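Local coordinates for forkhead-associated 1 (Saccharomyces cerevisiae, PDB 6C4U), which binds phosphothreonine-containing peptides through its FHA domain, here an engineered form directed at a phosphopeptide of the human transcription factor c-Myc, at residues F[4-9]-F[61-66]; F[38-43]-F[48-53]. One frame throughout, in Å; residues are numbered along the deposited sequence.

Contact 1 (F[4-9]-F[61-66]); sequences IVFRVI and FQILLG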
loop_
_atom_site.group_PDB
_atom_site.type_symbol
_atom_site.label_atom_id
_atom_site.label_comp_id
_atom_site.label_asym_id
_atom_site.label_seq_id
_atom_site.Cartn_x
_atom_site.Cartn_y
_atom_site.Cartn_z
ATOM N N ILE F 4 -7.400 3.173 -13.688
ATOM C CA ILE F 4 -6.847 2.532 -12.576
ATOM C C ILE F 4 -5.354 2.493 -12.500
ATOM O O ILE F 4 -4.723 2.052 -13.436
ATOM C CB ILE F 4 -7.480 1.109 -12.478
ATOM C CG1 ILE F 4 -7.470 0.796 -11.042
ATOM C CG2 ILE F 4 -7.116 -0.009 -13.513
ATOM C CD1 ILE F 4 -8.570 1.620 -10.371
ATOM N N VAL F 5 -4.773 2.871 -11.372
ATOM C CA VAL F 5 -3.305 2.852 -11.247
ATOM C C VAL F 5 -2.815 1.466 -10.883
ATOM O O VAL F 5 -1.842 0.966 -11.486
ATOM C CB VAL F 5 -2.808 3.844 -10.183
ATOM C CG1 VAL F 5 -1.279 3.819 -10.108
ATOM C CG2 VAL F 5 -3.335 5.250 -10.474
ATOM N N PHE F 6 -3.455 0.886 -9.869
ATOM C CA PHE F 6 -3.105 -0.439 -9.368
ATOM C C PHE F 6 -4.271 -1.039 -8.600
ATOM O O PHE F 6 -5.244 -0.356 -8.269
ATOM C CB PHE F 6 -1.842 -0.407 -8.487
ATOM C CG PHE F 6 -2.046 0.227 -7.125
ATOM C CD1 PHE F 6 -2.116 1.610 -6.980
ATOM C CD2 PHE F 6 -2.135 -0.553 -5.987
ATOM C CE1 PHE F 6 -2.323 2.186 -5.727
ATOM C CE2 PHE F 6 -2.335 0.027 -4.741
ATOM C CZ PHE F 6 -2.443 1.380 -4.613
ATOM N N ARG F 7 -4.134 -2.329 -8.314
ATOM C CA ARG F 7 -5.186 -3.121 -7.709
ATOM C C ARG F 7 -4.578 -3.988 -6.615
ATOM O O ARG F 7 -3.462 -4.490 -6.752
ATOM C CB ARG F 7 -5.821 -3.964 -8.793
ATOM C CG ARG F 7 -6.733 -5.068 -8.305
ATOM C CD ARG F 7 -7.343 -5.816 -9.509
ATOM N NE ARG F 7 -8.390 -5.052 -10.183
ATOM C CZ ARG F 7 -8.537 -4.919 -11.520
ATOM N NH1 ARG F 7 -7.651 -5.423 -12.365
ATOM N NH2 ARG F 7 -9.540 -4.199 -11.982
ATOM N N VAL F 8 -5.344 -4.178 -5.549
ATOM C CA VAL F 8 -4.857 -4.847 -4.344
ATOM C C VAL F 8 -5.757 -6.007 -4.009
ATOM O O VAL F 8 -6.949 -5.853 -3.786
ATOM C CB VAL F 8 -4.815 -3.884 -3.137
ATOM C CG1 VAL F 8 -4.472 -4.584 -1.868
ATOM C CG2 VAL F 8 -3.802 -2.794 -3.378
ATOM N N ILE F 9 -5.152 -7.186 -3.975
ATOM C CA ILE F 9 -5.854 -8.454 -3.835
ATOM C C ILE F 9 -5.383 -9.135 -2.585
ATOM O O ILE F 9 -4.179 -9.273 -2.347
ATOM C CB ILE F 9 -5.450 -9.322 -5.060
ATOM C CG1 ILE F 9 -5.729 -8.558 -6.344
ATOM C CG2 ILE F 9 -6.177 -10.614 -5.089
ATOM C CD1 ILE F 9 -5.109 -9.205 -7.535
ATOM N N PHE F 61 1.006 1.587 6.501
ATOM C CA PHE F 61 1.919 1.891 5.391
ATOM C C PHE F 61 1.204 2.730 4.353
ATOM O O PHE F 61 -0.019 2.828 4.376
ATOM C CB PHE F 61 2.556 0.613 4.791
ATOM C CG PHE F 61 1.576 -0.333 4.137
ATOM C CD1 PHE F 61 0.957 -1.337 4.888
ATOM C CD2 PHE F 61 1.286 -0.254 2.775
ATOM C CE1 PHE F 61 0.036 -2.193 4.308
ATOM C CE2 PHE F 61 0.377 -1.129 2.187
ATOM C CZ PHE F 61 -0.240 -2.088 2.950
ATOM N N GLN F 62 1.982 3.367 3.484
ATOM C CA GLN F 62 1.433 4.164 2.411
ATOM C C GLN F 62 2.016 3.680 1.116
ATOM O O GLN F 62 3.131 3.133 1.085
ATOM C CB GLN F 62 1.808 5.649 2.567
ATOM C CG GLN F 62 1.697 6.199 3.978
ATOM C CD GLN F 62 1.826 7.680 4.063
ATOM O OE1 GLN F 62 0.827 8.368 4.152
ATOM N NE2 GLN F 62 3.057 8.162 4.131
ATOM N N ILE F 63 1.266 3.895 0.043
ATOM C CA ILE F 63 1.751 3.660 -1.301
ATOM C C ILE F 63 1.719 5.004 -1.992
ATOM O O ILE F 63 0.728 5.720 -1.919
ATOM C CB ILE F 63 0.918 2.579 -2.027
ATOM C CG1 ILE F 63 1.176 1.229 -1.348
ATOM C CG2 ILE F 63 1.270 2.521 -3.510
ATOM C CD1 ILE F 63 0.366 0.077 -1.871
ATOM N N LEU F 64 2.823 5.355 -2.629
ATOM C CA LEU F 64 2.977 6.663 -3.240
ATOM C C LEU F 64 3.073 6.516 -4.741
ATOM O O LEU F 64 3.826 5.681 -5.233
ATOM C CB LEU F 64 4.251 7.323 -2.738
ATOM C CG LEU F 64 4.264 7.929 -1.352
ATOM C CD1 LEU F 64 3.841 6.990 -0.242
ATOM C CD2 LEU F 64 5.672 8.484 -1.146
ATOM N N LEU F 65 2.343 7.353 -5.457
ATOM C CA LEU F 65 2.481 7.431 -6.906
ATOM C C LEU F 65 3.543 8.465 -7.242
ATOM O O LEU F 65 3.343 9.639 -7.011
ATOM C CB LEU F 65 1.152 7.795 -7.577
ATOM C CG LEU F 65 1.187 7.962 -9.098
ATOM C CD1 LEU F 65 1.773 6.775 -9.831
ATOM C CD2 LEU F 65 -0.214 8.166 -9.634
ATOM N N GLY F 66 4.664 8.008 -7.785
ATOM C CA GLY F 66 5.765 8.859 -8.245
ATOM C C GLY F 66 5.487 9.600 -9.542
ATOM O O GLY F 66 4.509 9.326 -10.233
#
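F6 and I63 reach for each other from opposite directions across the interior of the FHA beta sandwich. The outer end of the F6 ring carries the meeting: CE2 of F6 lies 3.9 Å from CD1 of I63, and CZ of F6 is 4.0 Å from CG2 of I63, so both branches of the isoleucine bear on the far end of the ring. I63 manages this by setting CG1 beside its backbone N (chi1 -68°), which puts CG2 anti to that N, beside the carbonyl carbon. The methyl CD1 arrives obliquely to the ring. Beside this pair, CG1 of V5 approaches CD1 of L65 at 4.3 Å, a looser methyl-to-methyl touch; the same V5 methyl also sits in the plane of the F6 ring, at its edge. Two consecutive residues can point into the core because V5 and F6 form a classic beta bulge opposite F20. No hydrogen bond joins the segments. L71 touches V5, F6 and L65, W38 meets F6 edge-to-face, F20 stacks on it, and I117 of strand 112-119 also touches it. Strand 4-10 belongs to the six-stranded antiparallel sheet and strand 61-66 to the mixed sheet, so the contact spans the sandwich.

Contact 2 (F[38-43]-F[48-53]); sequences WTFGRN and YHLGNI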
loop_
_atom_site.group_PDB
_atom_site.type_symbol
_atom_site.label_atom_id
_atom_site.label_comp_id
_atom_site.label_asym_id
_atom_site.label_seq_id
_atom_site.Cartn_x
_atom_site.Cartn_y
_atom_site.Cartn_z
ATOM N N TRP F 38 -1.870 6.814 -1.021
ATOM C CA TRP F 38 -2.900 5.974 -0.435
ATOM C C TRP F 38 -2.364 5.395 0.851
ATOM O O TRP F 38 -1.217 4.972 0.896
ATOM C CB TRP F 38 -3.234 4.842 -1.383
ATOM C CG TRP F 38 -3.820 5.296 -2.665
ATOM C CD1 TRP F 38 -5.132 5.599 -2.914
ATOM C CD2 TRP F 38 -3.118 5.508 -3.881
ATOM N NE1 TRP F 38 -5.286 5.949 -4.211
ATOM C CE2 TRP F 38 -4.063 5.927 -4.829
ATOM C CE3 TRP F 38 -1.787 5.435 -4.253
ATOM C CZ2 TRP F 38 -3.720 6.210 -6.154
ATOM C CZ3 TRP F 38 -1.446 5.734 -5.579
ATOM C CH2 TRP F 38 -2.429 6.109 -6.515
ATOM N N THR F 39 -3.193 5.364 1.891
ATOM C CA THR F 39 -2.783 4.805 3.175
ATOM C C THR F 39 -3.572 3.556 3.513
ATOM O O THR F 39 -4.737 3.429 3.167
ATOM C CB THR F 39 -2.970 5.803 4.327
ATOM O OG1 THR F 39 -4.357 6.144 4.442
ATOM C CG2 THR F 39 -2.179 7.060 4.073
ATOM N N PHE F 40 -2.910 2.667 4.238
ATOM C CA PHE F 40 -3.393 1.352 4.566
ATOM C C PHE F 40 -3.260 1.247 6.076
ATOM O O PHE F 40 -2.171 1.456 6.607
ATOM C CB PHE F 40 -2.493 0.305 3.887
ATOM C CG PHE F 40 -2.651 0.236 2.404
ATOM C CD1 PHE F 40 -2.125 1.223 1.587
ATOM C CD2 PHE F 40 -3.300 -0.846 1.807
ATOM C CE1 PHE F 40 -2.299 1.179 0.221
ATOM C CE2 PHE F 40 -3.460 -0.890 0.433
ATOM C CZ PHE F 40 -2.962 0.122 -0.352
ATOM N N GLY F 41 -4.341 0.927 6.776
ATOM C CA GLY F 41 -4.240 0.769 8.225
ATOM C C GLY F 41 -5.482 0.302 8.955
ATOM O O GLY F 41 -6.540 0.082 8.346
ATOM N N ARG F 42 -5.328 0.147 10.270
ATOM C CA ARG F 42 -6.427 -0.248 11.149
ATOM C C ARG F 42 -7.536 0.811 11.209
ATOM O O ARG F 42 -8.706 0.481 11.402
ATOM C CB ARG F 42 -5.895 -0.564 12.559
ATOM C CG ARG F 42 -6.960 -0.662 13.644
ATOM C CD ARG F 42 -6.491 -1.444 14.854
ATOM N NE ARG F 42 -5.197 -0.994 15.377
ATOM C CZ ARG F 42 -5.013 0.016 16.228
ATOM N NH1 ARG F 42 -6.034 0.747 16.689
ATOM N NH2 ARG F 42 -3.773 0.316 16.623
ATOM N N ASN F 43 -7.158 2.078 11.057
ATOM C CA ASN F 43 -8.102 3.176 11.140
ATOM C C ASN F 43 -8.868 3.198 9.825
ATOM O O ASN F 43 -8.255 3.365 8.765
ATOM C CB ASN F 43 -7.354 4.500 11.346
ATOM C CG ASN F 43 -8.285 5.697 11.545
ATOM O OD1 ASN F 43 -9.370 5.786 10.972
ATOM N ND2 ASN F 43 -7.853 6.620 12.383
ATOM N N TYR F 48 -7.441 2.076 2.453
ATOM C CA TYR F 48 -7.681 0.635 2.528
ATOM C C TYR F 48 -7.717 0.250 3.985
ATOM O O TYR F 48 -6.734 0.429 4.704
ATOM C CB TYR F 48 -6.541 -0.126 1.858
ATOM C CG TYR F 48 -6.811 -1.588 1.563
ATOM C CD1 TYR F 48 -7.540 -1.968 0.454
ATOM C CD2 TYR F 48 -6.267 -2.593 2.357
ATOM C CE1 TYR F 48 -7.762 -3.333 0.172
ATOM C CE2 TYR F 48 -6.432 -3.930 2.057
ATOM C CZ TYR F 48 -7.227 -4.300 1.002
ATOM O OH TYR F 48 -7.421 -5.616 0.664
ATOM N N HIS F 49 -8.851 -0.277 4.433
ATOM C CA HIS F 49 -8.971 -0.696 5.819
ATOM C C HIS F 49 -8.386 -2.094 5.933
ATOM O O HIS F 49 -8.914 -3.036 5.348
ATOM C CB HIS F 49 -10.425 -0.660 6.256
ATOM C CG HIS F 49 -10.607 -0.877 7.720
ATOM N ND1 HIS F 49 -11.600 -1.678 8.240
ATOM C CD2 HIS F 49 -9.905 -0.409 8.782
ATOM C CE1 HIS F 49 -11.511 -1.676 9.560
ATOM N NE2 HIS F 49 -10.486 -0.920 9.911
ATOM N N LEU F 50 -7.281 -2.226 6.655
ATOM C CA LEU F 50 -6.706 -3.544 6.934
ATOM C C LEU F 50 -7.485 -4.340 7.980
ATOM O O LEU F 50 -7.179 -5.503 8.204
ATOM C CB LEU F 50 -5.247 -3.416 7.377
ATOM C CG LEU F 50 -4.278 -2.823 6.355
ATOM C CD1 LEU F 50 -2.884 -2.683 6.936
ATOM C CD2 LEU F 50 -4.201 -3.718 5.129
ATOM N N GLY F 51 -8.455 -3.706 8.637
ATOM C CA GLY F 51 -9.321 -4.366 9.610
ATOM C C GLY F 51 -8.933 -3.970 11.024
ATOM O O GLY F 51 -7.823 -3.487 11.249
ATOM N N ASN F 52 -9.827 -4.205 11.978
ATOM C CA ASN F 52 -9.638 -3.749 13.356
ATOM C C ASN F 52 -8.768 -4.707 14.167
ATOM O O ASN F 52 -9.140 -5.145 15.237
ATOM C CB ASN F 52 -11.008 -3.502 14.021
ATOM C CG ASN F 52 -11.814 -2.413 13.317
ATOM O OD1 ASN F 52 -11.290 -1.353 12.982
ATOM N ND2 ASN F 52 -13.090 -2.668 13.092
ATOM N N ILE F 53 -7.577 -4.976 13.642
ATOM C CA ILE F 53 -6.608 -5.920 14.195
ATOM C C ILE F 53 -5.584 -5.079 14.977
ATOM O O ILE F 53 -4.854 -4.294 14.372
ATOM C CB ILE F 53 -5.851 -6.685 13.080
ATOM C CG1 ILE F 53 -6.828 -7.291 12.050
ATOM C CG2 ILE F 53 -4.916 -7.737 13.670
ATOM C CD1 ILE F 53 -6.866 -6.508 10.810
#
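The end of strand 34-41 and the turn after strand 48-49 belong to the phosphopeptide-binding side of the FHA domain, where R42 packs on the backbone of the bound peptide and the loop 50-53 runs alongside R42. CD of R42 lies 3.3 Å from the carbonyl O of I53, which sits at the edge of the guanidinium group, near its plane. With CG anti to the backbone N (chi1 166°), the side chain passes G51 O before bending at chi3; NE is hydrogen-bonded to V56 O. Shortened to an alanine here, the side chain would lack CG, CD and the guanidinium, which would probably leave the V56 carbonyl without this donor and weaken the packing on the peptide backbone and on I53. The H49 imidazole leans on R42 from the other strand: its NE2 makes a weak, bent bond of 2.7 Å to R42 O and a second weak one to N52 OD1, while G51 N lies over one face of the imidazole.

In the mixed sheet of the FHA sandwich, 48-49 is an edge strand running parallel to 34-41. Y48 N donates to T39 O (3.1 Å) and G41 N to Y48 O (3.2 Å). Beyond them L50 N reaches G41 O at 3.0 Å. On the core side, the rings of F40 and Y48 meet obliquely, their planes inclined at 41° and their centroids 5.2 Å apart. CD2 and CE2 of F40 lie against CB and CG of Y48, with F40 CD2 3.3 Å from Y48 CB. CD2 of L50 lies at the edge of both rings, and L115 of strand 112-119 touches F40, Y48 and L50 from the facing sheet.

Contact 1 is wholly buried and apolar, bridging the two sheets of the sandwich through side chains alone; contact 2 starts as a parallel strand pair at the edge of one sheet, held by backbone hydrogen bonds, and runs on from a buried aromatic end into a polar loop region where R42 meets the bound peptide. They share the mixed sheet, where strands 34-41 and 61-66 are neighbours: I63 N lies 2.8 Å from W38 O and F61 O 2.9 Å from F40 N, both probable hydrogen bonds. F40 also stacks on F61 and touches I63, tying the aromatic side of contact 2 to the core. Along the chain, contact 2 is nested inside the loop that contact 1 closes.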